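Local coordinates for protein endonuclease 2 (Arabidopsis thaliana, PDB 4CXP) that cleaves RNA and single-stranded DNA, and double-stranded DNA less readily, as a metal-dependent endonuclease leaving 5'-phosphorylated products, at residues Y133-Y147 with Y222-F236. Sequence-based numbering, arbitrary orientation. Where two conformers were deposited one is given.
Sequences YASDKGGNTIEVHWY and YKGVTEGDTLEDEYF
Tyr222 pushes its phenol into the bend that follows strand 131-133, and two bonds from segment 133-147 grip its hydroxyl, with a weak one to Ser132 OG beside them: OH accepts from Tyr133 N at 3.0 Å and donates to Asp136 OD1 at 2.7 Å, on the syn lone pair of that oxygen. Gly139 N meets the same OD1 from above the carboxylate plane, an Asx motif that makes Asp136 the link between phenol and turn. CE2 of Tyr222 sits over the centre of the Tyr133 ring, the two planes 35° apart, while Ile142 CD1 touches the ring edge, 3.7 Å from Tyr222 CE1. A leucine in place of Tyr222 would probably leave Tyr133 N and Asp136 OD1 without their shared hydroxyl and take away the aromatic CE2 that sits over the Tyr133 ring.

Farther along, Val225 CG1 packs on Val144 CG1. Glu227, with CG anti to the backbone N (chi1 176°) and the chain then bent at chi2 (89°), turns its carboxylate back so that OE1 accepts from Glu143 N at 2.9 Å. A water joins Glu227 OE2 to Glu143 O, which also accepts a hydrogen bond from Gly228 N. Parallel pairing follows: His145 N donates to Asp229 O, Leu231 N to His145 O, and Tyr147 N to Leu231 O at 2.8 Å. Leu231 CB lies against CE3 of Trp146, whose indole NE1 is hydrogen-bonded to Thr164 OG1. Glu232 CA stands over the Tyr147 ring face, 3.7 Å from its centroid, and Tyr147 OH donates to the anti lone pair of Asp233 OD1 at 2.6 Å. Phe236 CD1 meets the Trp146 edge.

The parallel bridges add 230-231 as an edge strand to the small mixed sheet with 143-146 and 149-152, which in this largely helical S1/P1 nuclease ties the start of helix 233-262 to the substrate-binding region 120-169.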
loop_
_atom_site.group_PDB
_atom_site.type_symbol
_atom_site.label_atom_id
_atom_site.label_comp_id
_atom_site.label_asym_id
_atom_site.label_seq_id
_atom_site.Cartn_x
_atom_site.Cartn_y
_atom_site.Cartn_z
ATOM N N TYR A 133 -1.881 -14.695 4.579
ATOM C CA TYR A 133 -1.641 -16.115 4.547
ATOM C C TYR A 133 -1.639 -16.661 3.140
ATOM O O TYR A 133 -2.611 -16.505 2.373
ATOM C CB TYR A 133 -2.687 -16.884 5.329
ATOM C CG TYR A 133 -2.813 -16.593 6.805
ATOM C CD1 TYR A 133 -1.885 -15.798 7.513
ATOM C CD2 TYR A 133 -3.846 -17.165 7.522
ATOM C CE1 TYR A 133 -2.034 -15.581 8.868
ATOM C CE2 TYR A 133 -3.981 -16.953 8.878
ATOM C CZ TYR A 133 -3.076 -16.160 9.547
ATOM O OH TYR A 133 -3.235 -15.960 10.896
ATOM N N ALA A 134 -0.617 -17.457 2.849
ATOM C CA ALA A 134 -0.619 -18.227 1.621
ATOM C C ALA A 134 -1.858 -19.133 1.522
ATOM O O ALA A 134 -2.408 -19.329 0.435
ATOM C CB ALA A 134 0.617 -19.113 1.570
ATOM N N SER A 135 -2.278 -19.712 2.640
ATOM C CA SER A 135 -3.344 -20.727 2.622
ATOM C C SER A 135 -4.714 -20.225 2.141
ATOM O O SER A 135 -5.538 -21.013 1.682
ATOM C CB SER A 135 -3.467 -21.335 4.011
ATOM O OG SER A 135 -3.835 -20.321 4.929
ATOM N N ASP A 136 -4.975 -18.921 2.246
ATOM C CA ASP A 136 -6.232 -18.348 1.718
ATOM C C ASP A 136 -5.985 -17.266 0.671
ATOM O O ASP A 136 -6.860 -16.439 0.375
ATOM C CB ASP A 136 -7.172 -17.882 2.846
ATOM C CG ASP A 136 -6.505 -16.958 3.837
ATOM O OD1 ASP A 136 -5.830 -16.002 3.426
ATOM O OD2 ASP A 136 -6.653 -17.189 5.058
ATOM N N LYS A 137 -4.799 -17.300 0.073
ATOM C CA LYS A 137 -4.424 -16.366 -0.970
ATOM C C LYS A 137 -4.667 -14.929 -0.518
ATOM O O LYS A 137 -5.295 -14.123 -1.209
ATOM C CB LYS A 137 -5.130 -16.692 -2.284
ATOM C CG LYS A 137 -4.866 -18.104 -2.762
ATOM C CD LYS A 137 -5.344 -18.321 -4.180
ATOM N N GLY A 138 -4.174 -14.597 0.662
ATOM C CA GLY A 138 -4.320 -13.251 1.172
ATOM C C GLY A 138 -5.764 -12.828 1.372
ATOM O O GLY A 138 -6.116 -11.666 1.175
ATOM N N GLY A 139 -6.606 -13.776 1.762
ATOM C CA GLY A 139 -8.008 -13.533 1.941
ATOM C C GLY A 139 -8.858 -13.599 0.693
ATOM O O GLY A 139 -10.070 -13.483 0.776
ATOM N N ASN A 140 -8.245 -13.814 -0.464
ATOM C CA ASN A 140 -8.996 -13.923 -1.702
ATOM C C ASN A 140 -9.960 -15.100 -1.724
ATOM O O ASN A 140 -10.977 -15.018 -2.399
ATOM C CB ASN A 140 -8.077 -13.990 -2.909
ATOM C CG ASN A 140 -7.633 -12.639 -3.364
ATOM O OD1 ASN A 140 -8.407 -11.906 -3.985
ATOM N ND2 ASN A 140 -6.391 -12.283 -3.063
ATOM N N THR A 141 -9.670 -16.166 -0.976
ATOM C CA THR A 141 -10.541 -17.337 -0.985
ATOM C C THR A 141 -11.588 -17.301 0.123
ATOM O O THR A 141 -12.349 -18.255 0.258
ATOM C CB THR A 141 -9.733 -18.643 -0.871
ATOM O OG1 THR A 141 -9.151 -18.714 0.425
ATOM C CG2 THR A 141 -8.656 -18.734 -1.936
ATOM N N ILE A 142 -11.626 -16.227 0.920
ATOM C CA ILE A 142 -12.606 -16.095 1.992
ATOM C C ILE A 142 -13.792 -15.319 1.427
ATOM O O ILE A 142 -13.731 -14.102 1.221
ATOM C CB ILE A 142 -12.015 -15.402 3.224
ATOM C CG1 ILE A 142 -10.793 -16.163 3.728
ATOM C CG2 ILE A 142 -13.087 -15.231 4.295
ATOM C CD1 ILE A 142 -10.085 -15.476 4.866
ATOM N N GLU A 143 -14.854 -16.046 1.118
ATOM C CA GLU A 143 -16.024 -15.490 0.440
ATOM C C GLU A 143 -17.083 -15.144 1.479
ATOM O O GLU A 143 -17.527 -16.011 2.244
ATOM C CB GLU A 143 -16.566 -16.498 -0.581
ATOM C CG GLU A 143 -15.669 -16.657 -1.808
ATOM C CD GLU A 143 -15.654 -15.434 -2.746
ATOM O OE1 GLU A 143 -16.386 -14.440 -2.532
ATOM O OE2 GLU A 143 -14.900 -15.477 -3.737
ATOM N N VAL A 144 -17.450 -13.864 1.510
ATOM C CA VAL A 144 -18.379 -13.300 2.481
ATOM C C VAL A 144 -19.356 -12.408 1.722
ATOM O O VAL A 144 -19.430 -12.454 0.488
ATOM C CB VAL A 144 -17.618 -12.546 3.608
ATOM C CG1 VAL A 144 -16.774 -13.524 4.401
ATOM C CG2 VAL A 144 -16.748 -11.423 3.065
ATOM N N HIS A 145 -20.127 -11.614 2.450
ATOM C CA HIS A 145 -20.906 -10.540 1.858
ATOM C C HIS A 145 -20.423 -9.233 2.456
ATOM O O HIS A 145 -20.136 -9.155 3.655
ATOM C CB HIS A 145 -22.410 -10.704 2.125
ATOM C CG HIS A 145 -23.111 -11.651 1.174
ATOM N ND1 HIS A 145 -22.919 -13.012 1.198
ATOM C CD2 HIS A 145 -23.982 -11.424 0.158
ATOM C CE1 HIS A 145 -23.653 -13.592 0.263
ATOM N NE2 HIS A 145 -24.307 -12.645 -0.389
ATOM N N TRP A 146 -20.316 -8.210 1.611
ATOM C CA TRP A 146 -20.129 -6.824 2.032
ATOM C C TRP A 146 -21.499 -6.175 1.925
ATOM O O TRP A 146 -22.025 -5.995 0.825
ATOM C CB TRP A 146 -19.112 -6.107 1.138
ATOM C CG TRP A 146 -18.855 -4.706 1.592
ATOM C CD1 TRP A 146 -19.196 -3.558 0.952
ATOM C CD2 TRP A 146 -18.204 -4.317 2.801
ATOM N NE1 TRP A 146 -18.798 -2.472 1.691
ATOM C CE2 TRP A 146 -18.185 -2.916 2.829
ATOM C CE3 TRP A 146 -17.657 -5.023 3.883
ATOM C CZ2 TRP A 146 -17.636 -2.208 3.878
ATOM C CZ3 TRP A 146 -17.101 -4.311 4.920
ATOM C CH2 TRP A 146 -17.099 -2.922 4.914
ATOM N N TYR A 147 -22.123 -5.920 3.067
ATOM C CA TYR A 147 -23.541 -5.556 3.093
ATOM C C TYR A 147 -24.304 -6.614 2.297
ATOM O O TYR A 147 -24.192 -7.792 2.634
ATOM C CB TYR A 147 -23.761 -4.092 2.687
ATOM C CG TYR A 147 -23.150 -3.123 3.691
ATOM C CD1 TYR A 147 -21.816 -2.754 3.617
ATOM C CD2 TYR A 147 -23.897 -2.599 4.724
ATOM C CE1 TYR A 147 -21.250 -1.895 4.549
ATOM C CE2 TYR A 147 -23.347 -1.737 5.649
ATOM C CZ TYR A 147 -22.016 -1.376 5.557
ATOM O OH TYR A 147 -21.423 -0.520 6.449
ATOM N N TYR A 222 -8.635 -10.579 9.332
ATOM C CA TYR A 222 -9.155 -11.919 9.491
ATOM C C TYR A 222 -10.012 -12.069 10.744
ATOM O O TYR A 222 -10.871 -12.954 10.812
ATOM C CB TYR A 222 -8.009 -12.907 9.608
ATOM C CG TYR A 222 -7.174 -13.176 8.372
ATOM C CD1 TYR A 222 -7.748 -13.533 7.168
ATOM C CD2 TYR A 222 -5.793 -13.179 8.452
ATOM C CE1 TYR A 222 -6.976 -13.863 6.074
ATOM C CE2 TYR A 222 -5.007 -13.508 7.367
ATOM C CZ TYR A 222 -5.605 -13.849 6.173
ATOM O OH TYR A 222 -4.797 -14.219 5.115
ATOM N N LYS A 223 -9.763 -11.260 11.762
ATOM C CA LYS A 223 -10.368 -11.409 13.071
ATOM C C LYS A 223 -11.872 -11.356 12.985
ATOM O O LYS A 223 -12.427 -10.384 12.492
ATOM C CB LYS A 223 -9.881 -10.297 13.990
ATOM C CG LYS A 223 -10.483 -10.300 15.379
ATOM C CD LYS A 223 -10.237 -11.571 16.140
ATOM C CE LYS A 223 -8.785 -11.715 16.513
ATOM N NZ LYS A 223 -8.601 -12.786 17.533
ATOM N N GLY A 224 -12.530 -12.391 13.493
ATOM C CA GLY A 224 -13.982 -12.441 13.541
ATOM C C GLY A 224 -14.647 -12.891 12.261
ATOM O O GLY A 224 -15.850 -13.055 12.262
ATOM N N VAL A 225 -13.889 -13.128 11.189
ATOM C CA VAL A 225 -14.487 -13.378 9.883
ATOM C C VAL A 225 -14.464 -14.865 9.572
ATOM O O VAL A 225 -13.426 -15.506 9.673
ATOM C CB VAL A 225 -13.754 -12.601 8.773
ATOM C CG1 VAL A 225 -14.407 -12.873 7.437
ATOM C CG2 VAL A 225 -13.732 -11.112 9.070
ATOM N N THR A 226 -15.623 -15.376 9.180
ATOM C CA THR A 226 -15.788 -16.732 8.697
ATOM C C THR A 226 -16.473 -16.686 7.353
ATOM O O THR A 226 -17.351 -15.861 7.145
ATOM C CB THR A 226 -16.657 -17.576 9.672
ATOM O OG1 THR A 226 -16.109 -17.508 10.992
ATOM C CG2 THR A 226 -16.762 -19.039 9.226
ATOM N N GLU A 227 -16.067 -17.593 6.466
ATOM C CA GLU A 227 -16.713 -17.822 5.184
ATOM C C GLU A 227 -18.229 -17.749 5.378
ATOM O O GLU A 227 -18.766 -18.404 6.274
ATOM C CB GLU A 227 -16.315 -19.220 4.667
ATOM C CG GLU A 227 -16.961 -19.698 3.377
ATOM C CD GLU A 227 -16.222 -19.313 2.103
ATOM O OE1 GLU A 227 -15.086 -18.770 2.126
ATOM O OE2 GLU A 227 -16.796 -19.585 1.030
ATOM N N GLY A 228 -18.915 -16.981 4.539
ATOM C CA GLY A 228 -20.366 -16.867 4.599
ATOM C C GLY A 228 -20.908 -15.742 5.468
ATOM O O GLY A 228 -22.104 -15.464 5.420
ATOM N N ASP A 229 -20.057 -15.098 6.266
ATOM C CA ASP A 229 -20.503 -13.984 7.105
ATOM C C ASP A 229 -20.957 -12.800 6.259
ATOM O O ASP A 229 -20.512 -12.638 5.119
ATOM C CB ASP A 229 -19.371 -13.489 8.019
ATOM C CG ASP A 229 -19.093 -14.391 9.212
ATOM O OD1 ASP A 229 -19.883 -15.323 9.480
ATOM O OD2 ASP A 229 -18.066 -14.107 9.892
ATOM N N THR A 230 -21.815 -11.971 6.844
ATOM C CA THR A 230 -22.121 -10.647 6.306
ATOM C C THR A 230 -21.350 -9.630 7.132
ATOM O O THR A 230 -21.554 -9.494 8.341
ATOM C CB THR A 230 -23.626 -10.335 6.338
ATOM O OG1 THR A 230 -24.295 -11.197 5.418
ATOM C CG2 THR A 230 -23.886 -8.898 5.943
ATOM N N LEU A 231 -20.469 -8.918 6.450
ATOM C CA LEU A 231 -19.728 -7.820 7.044
ATOM C C LEU A 231 -20.431 -6.535 6.645
ATOM O O LEU A 231 -20.666 -6.278 5.458
ATOM C CB LEU A 231 -18.280 -7.819 6.572
ATOM C CG LEU A 231 -17.523 -9.109 6.896
ATOM C CD1 LEU A 231 -16.056 -8.919 6.528
ATOM C CD2 LEU A 231 -17.692 -9.603 8.328
ATOM N N GLU A 232 -20.796 -5.744 7.645
ATOM C CA GLU A 232 -21.588 -4.549 7.411
ATOM C C GLU A 232 -21.183 -3.493 8.436
ATOM O O GLU A 232 -19.992 -3.358 8.681
ATOM C CB GLU A 232 -23.066 -4.881 7.317
ATOM C CG GLU A 232 -23.635 -5.638 8.481
ATOM C CD GLU A 232 -25.089 -6.011 8.259
ATOM O OE1 GLU A 232 -25.819 -5.184 7.660
ATOM O OE2 GLU A 232 -25.497 -7.123 8.684
ATOM N N ASP A 233 -22.098 -2.712 9.015
ATOM C CA ASP A 233 -21.678 -1.549 9.801
ATOM C C ASP A 233 -20.693 -1.883 10.923
ATOM O O ASP A 233 -19.731 -1.150 11.124
ATOM C CB ASP A 233 -22.875 -0.797 10.394
ATOM C CG ASP A 233 -23.519 0.197 9.440
ATOM O OD1 ASP A 233 -23.061 0.358 8.294
ATOM O OD2 ASP A 233 -24.498 0.845 9.876
ATOM N N GLU A 234 -20.914 -2.949 11.688
ATOM C CA GLU A 234 -20.037 -3.210 12.822
ATOM C C GLU A 234 -18.589 -3.373 12.346
ATOM O O GLU A 234 -17.660 -2.794 12.923
ATOM C CB GLU A 234 -20.493 -4.440 13.593
ATOM C CG GLU A 234 -19.662 -4.764 14.808
ATOM C CD GLU A 234 -20.157 -6.021 15.493
ATOM O OE1 GLU A 234 -19.785 -7.127 15.049
ATOM O OE2 GLU A 234 -20.928 -5.901 16.458
ATOM N N TYR A 235 -18.394 -4.169 11.312
ATOM C CA TYR A 235 -17.056 -4.391 10.771
ATOM C C TYR A 235 -16.510 -3.113 10.138
ATOM O O TYR A 235 -15.359 -2.757 10.336
ATOM C CB TYR A 235 -17.082 -5.546 9.775
ATOM C CG TYR A 235 -15.716 -6.041 9.337
ATOM C CD1 TYR A 235 -15.032 -5.470 8.269
ATOM C CD2 TYR A 235 -15.099 -7.097 10.003
ATOM C CE1 TYR A 235 -13.814 -5.948 7.870
ATOM C CE2 TYR A 235 -13.861 -7.581 9.612
ATOM C CZ TYR A 235 -13.235 -7.014 8.526
ATOM O OH TYR A 235 -12.024 -7.460 8.073
ATOM N N PHE A 236 -17.335 -2.438 9.351
ATOM C CA PHE A 236 -16.957 -1.208 8.696
ATOM C C PHE A 236 -16.430 -0.179 9.678
ATOM O O PHE A 236 -15.321 0.330 9.516
ATOM C CB PHE A 236 -18.157 -0.674 7.910
ATOM C CG PHE A 236 -17.927 0.677 7.289
ATOM C CD1 PHE A 236 -17.098 0.832 6.202
ATOM C CD2 PHE A 236 -18.541 1.800 7.810
ATOM C CE1 PHE A 236 -16.908 2.071 5.621
ATOM C CE2 PHE A 236 -18.355 3.038 7.248
ATOM C CZ PHE A 236 -17.531 3.183 6.147
HETATM O O HOH W 1 -19.439 -17.996 1.144
HETATM O O HOH W 2 -25.708 -9.956 3.260
#